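Local coordinates for protein ATP:cob(I)alamin adenosyltransferase, putative (Burkholderia thailandensis, PDB 2ZHY) that probably transfers the adenosyl group of ATP to the cobalt of cobalamin, working as a homotrimer to make adenosylcobalamin, at residues B[127-132]-B[151-156]. Residues are numbered along the deposited sequence; the frame is centred on the assembly and turned at random.
Sequences VCRRAE and YVNRLS
V152 O takes two hydrogen bonds, from S156 N and S156 OG, on opposite faces of its carbonyl plane, and C128 SG rests 3.4 Å from the same V152 O. The contact lies inside the helical bundle of the PduO-type fold, where helices 116-139 and 146-169 run antiparallel. Their segment axes come within 8.9 Å at 160°. C128 SG points opposite the backbone N (chi1 -174°) and packs against both V152 CB (3.9 Å) and L155 CG (3.8 Å). One turn along, V152 CG2 packs on E132 CB at 3.7 Å.

The polar side of the interface belongs to the ATP and magnesium site. R129 leaves its helix away from the partner, but a bend at chi2 (-62°) brings the guanidinium back. One face lies on S156 CB, 3.2 Å from R129 NE. At the edge, R129 NH1 forms a salt bridge to the syn lone pair of E132 OE1 (2.7 Å). OE1 lies in the guanidinium plane, which helps fix the rotation of the group. E132 OE2 forms a salt bridge with NZ of K28 of a neighbouring subunit, another ATP-binding residue, so the site spans two chains. R129 and E132 bind ATP; N153 binds magnesium. E132 OE2 lies 3.4 Å from N153 CB.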
ATOM      1  N   VAL B 127       5.576   3.464   0.638  1.00 15.24           N
ATOM      2  CA  VAL B 127       4.457   3.528   1.563  1.00 14.98           C
ATOM      3  C   VAL B 127       4.853   4.430   2.727  1.00 15.85           C
ATOM      4  O   VAL B 127       4.009   5.116   3.309  1.00 16.12           O
ATOM      5  CB  VAL B 127       4.083   2.133   2.094  1.00 14.22           C
ATOM      6  CG1 VAL B 127       2.936   2.251   3.095  1.00 13.83           C
ATOM      7  CG2 VAL B 127       3.667   1.233   0.927  1.00 15.81           C
ATOM      8  N   CYS B 128       6.145   4.428   3.055  1.00 16.66           N
ATOM      9  CA  CYS B 128       6.648   5.270   4.134  1.00 17.38           C
ATOM     10  C   CYS B 128       6.477   6.728   3.717  1.00 17.14           C
ATOM     11  O   CYS B 128       6.031   7.558   4.506  1.00 18.26           O
ATOM     12  CB  CYS B 128       8.122   4.973   4.416  1.00 15.48           C
ATOM     13  SG  CYS B 128       8.783   5.869   5.866  1.00 20.33           S
ATOM     14  N   ARG B 129       6.828   7.035   2.469  1.00 17.13           N
ATOM     15  CA  ARG B 129       6.681   8.390   1.947  1.00 16.66           C
ATOM     16  C   ARG B 129       5.203   8.779   1.948  1.00 16.35           C
ATOM     17  O   ARG B 129       4.854   9.923   2.219  1.00 16.73           O
ATOM     18  CB  ARG B 129       7.244   8.480   0.526  1.00 18.13           C
ATOM     19  CG  ARG B 129       8.766   8.494   0.453  1.00 24.18           C
ATOM     20  CD  ARG B 129       9.322   9.718   1.161  1.00 31.15           C
ATOM     21  NE  ARG B 129      10.769   9.854   0.995  1.00 34.98           N
ATOM     22  CZ  ARG B 129      11.531  10.676   1.714  1.00 37.43           C
ATOM     23  NH1 ARG B 129      10.988  11.446   2.652  1.00 36.20           N
ATOM     24  NH2 ARG B 129      12.844  10.718   1.505  1.00 38.71           N
ATOM     25  N   ARG B 130       4.339   7.820   1.634  1.00 16.71           N
ATOM     26  CA  ARG B 130       2.902   8.065   1.631  1.00 16.65           C
ATOM     27  C   ARG B 130       2.435   8.422   3.047  1.00 16.15           C
ATOM     28  O   ARG B 130       1.619   9.326   3.238  1.00 17.90           O
ATOM     29  CB  ARG B 130       2.156   6.821   1.137  1.00 14.83           C
ATOM     30  CG  ARG B 130       0.648   6.908   1.277  1.00 16.80           C
ATOM     31  CD  ARG B 130      -0.055   6.289   0.067  1.00 15.20           C
ATOM     32  NE  ARG B 130       0.255   4.871  -0.125  1.00 16.24           N
ATOM     33  CZ  ARG B 130      -0.222   3.880   0.623  1.00 16.30           C
ATOM     34  NH1 ARG B 130      -1.040   4.132   1.643  1.00 15.24           N
ATOM     35  NH2 ARG B 130       0.091   2.625   0.328  1.00 14.46           N
ATOM     36  N   ALA B 131       2.954   7.711   4.041  1.00 16.54           N
ATOM     37  CA  ALA B 131       2.577   7.977   5.427  1.00 16.54           C
ATOM     38  C   ALA B 131       3.086   9.364   5.817  1.00 17.54           C
ATOM     39  O   ALA B 131       2.433  10.087   6.571  1.00 18.26           O
ATOM     40  CB  ALA B 131       3.176   6.915   6.350  1.00 16.00           C
ATOM     41  N   GLU B 132       4.257   9.729   5.304  1.00 17.62           N
ATOM     42  CA  GLU B 132       4.825  11.038   5.609  1.00 18.41           C
ATOM     43  C   GLU B 132       3.925  12.145   5.067  1.00 18.47           C
ATOM     44  O   GLU B 132       3.744  13.169   5.719  1.00 17.61           O
ATOM     45  CB  GLU B 132       6.232  11.176   5.022  1.00 17.11           C
ATOM     46  CG  GLU B 132       6.821  12.587   5.168  1.00 19.42           C
ATOM     47  CD  GLU B 132       8.264  12.680   4.692  1.00 22.74           C
ATOM     48  OE1 GLU B 132       8.602  12.018   3.690  1.00 23.38           O
ATOM     49  OE2 GLU B 132       9.058  13.422   5.315  1.00 21.86           O
ATOM     50  N   TYR B 151      10.874  11.300  11.808  1.00 19.01           N
ATOM     51  CA  TYR B 151      11.155   9.873  11.905  1.00 19.02           C
ATOM     52  C   TYR B 151      10.918   9.196  10.551  1.00 18.25           C
ATOM     53  O   TYR B 151      11.821   8.556  10.012  1.00 20.07           O
ATOM     54  CB  TYR B 151      10.270   9.210  12.969  1.00 18.23           C
ATOM     55  CG  TYR B 151      10.630   7.763  13.205  1.00 20.30           C
ATOM     56  CD1 TYR B 151      11.559   7.405  14.183  1.00 20.33           C
ATOM     57  CD2 TYR B 151      10.104   6.755  12.394  1.00 19.63           C
ATOM     58  CE1 TYR B 151      11.965   6.085  14.342  1.00 21.94           C
ATOM     59  CE2 TYR B 151      10.506   5.431  12.544  1.00 21.86           C
ATOM     60  CZ  TYR B 151      11.439   5.104  13.517  1.00 21.66           C
ATOM     61  OH  TYR B 151      11.872   3.805  13.631  1.00 23.88           O
ATOM     62  N   VAL B 152       9.711   9.330   9.999  1.00 18.55           N
ATOM     63  CA  VAL B 152       9.419   8.703   8.706  1.00 19.38           C
ATOM     64  C   VAL B 152      10.254   9.313   7.575  1.00 19.41           C
ATOM     65  O   VAL B 152      10.530   8.652   6.579  1.00 19.78           O
ATOM     66  CB  VAL B 152       7.912   8.777   8.344  1.00 20.87           C
ATOM     67  CG1 VAL B 152       7.111   7.933   9.318  1.00 20.28           C
ATOM     68  CG2 VAL B 152       7.422  10.216   8.361  1.00 17.36           C
ATOM     69  N   ASN B 153      10.664  10.567   7.736  1.00 20.99           N
ATOM     70  CA  ASN B 153      11.494  11.223   6.734  1.00 20.70           C
ATOM     71  C   ASN B 153      12.809  10.443   6.637  1.00 21.04           C
ATOM     72  O   ASN B 153      13.283  10.137   5.543  1.00 19.42           O
ATOM     73  CB  ASN B 153      11.785  12.672   7.138  1.00 22.15           C
ATOM     74  CG  ASN B 153      12.706  13.380   6.158  1.00 25.11           C
ATOM     75  OD1 ASN B 153      13.500  14.245   6.544  1.00 26.21           O
ATOM     76  ND2 ASN B 153      12.598  13.025   4.880  1.00 22.16           N
ATOM     77  N   ARG B 154      13.386  10.109   7.788  1.00 21.48           N
ATOM     78  CA  ARG B 154      14.642   9.365   7.823  1.00 19.93           C
ATOM     79  C   ARG B 154      14.442   7.902   7.452  1.00 19.70           C
ATOM     80  O   ARG B 154      15.286   7.312   6.777  1.00 20.78           O
ATOM     81  CB  ARG B 154      15.281   9.458   9.213  1.00 21.25           C
ATOM     82  CG  ARG B 154      15.894  10.816   9.522  1.00 24.39           C
ATOM     83  CD  ARG B 154      16.255  10.958  10.994  1.00 25.39           C
ATOM     84  NE  ARG B 154      16.847  12.266  11.253  1.00 26.73           N
ATOM     85  CZ  ARG B 154      16.210  13.418  11.072  1.00 27.01           C
ATOM     86  NH1 ARG B 154      14.956  13.420  10.638  1.00 24.54           N
ATOM     87  NH2 ARG B 154      16.835  14.567  11.304  1.00 25.80           N
ATOM     88  N   LEU B 155      13.331   7.318   7.892  1.00 18.37           N
ATOM     89  CA  LEU B 155      13.040   5.918   7.593  1.00 17.99           C
ATOM     90  C   LEU B 155      12.935   5.684   6.083  1.00 18.52           C
ATOM     91  O   LEU B 155      13.394   4.658   5.582  1.00 18.10           O
ATOM     92  CB  LEU B 155      11.744   5.481   8.287  1.00 17.21           C
ATOM     93  CG  LEU B 155      11.262   4.039   8.064  1.00 16.17           C
ATOM     94  CD1 LEU B 155      12.388   3.066   8.380  1.00 15.30           C
ATOM     95  CD2 LEU B 155      10.041   3.756   8.947  1.00 12.89           C
ATOM     96  N   SER B 156      12.330   6.628   5.362  1.00 19.41           N
ATOM     97  CA  SER B 156      12.206   6.507   3.913  1.00 19.14           C
ATOM     98  C   SER B 156      13.605   6.323   3.323  1.00 18.74           C
ATOM     99  O   SER B 156      13.836   5.429   2.517  1.00 18.44           O
ATOM    100  CB  SER B 156      11.563   7.763   3.308  1.00 17.89           C
ATOM    101  OG  SER B 156      10.225   7.920   3.744  1.00 24.28           O
TER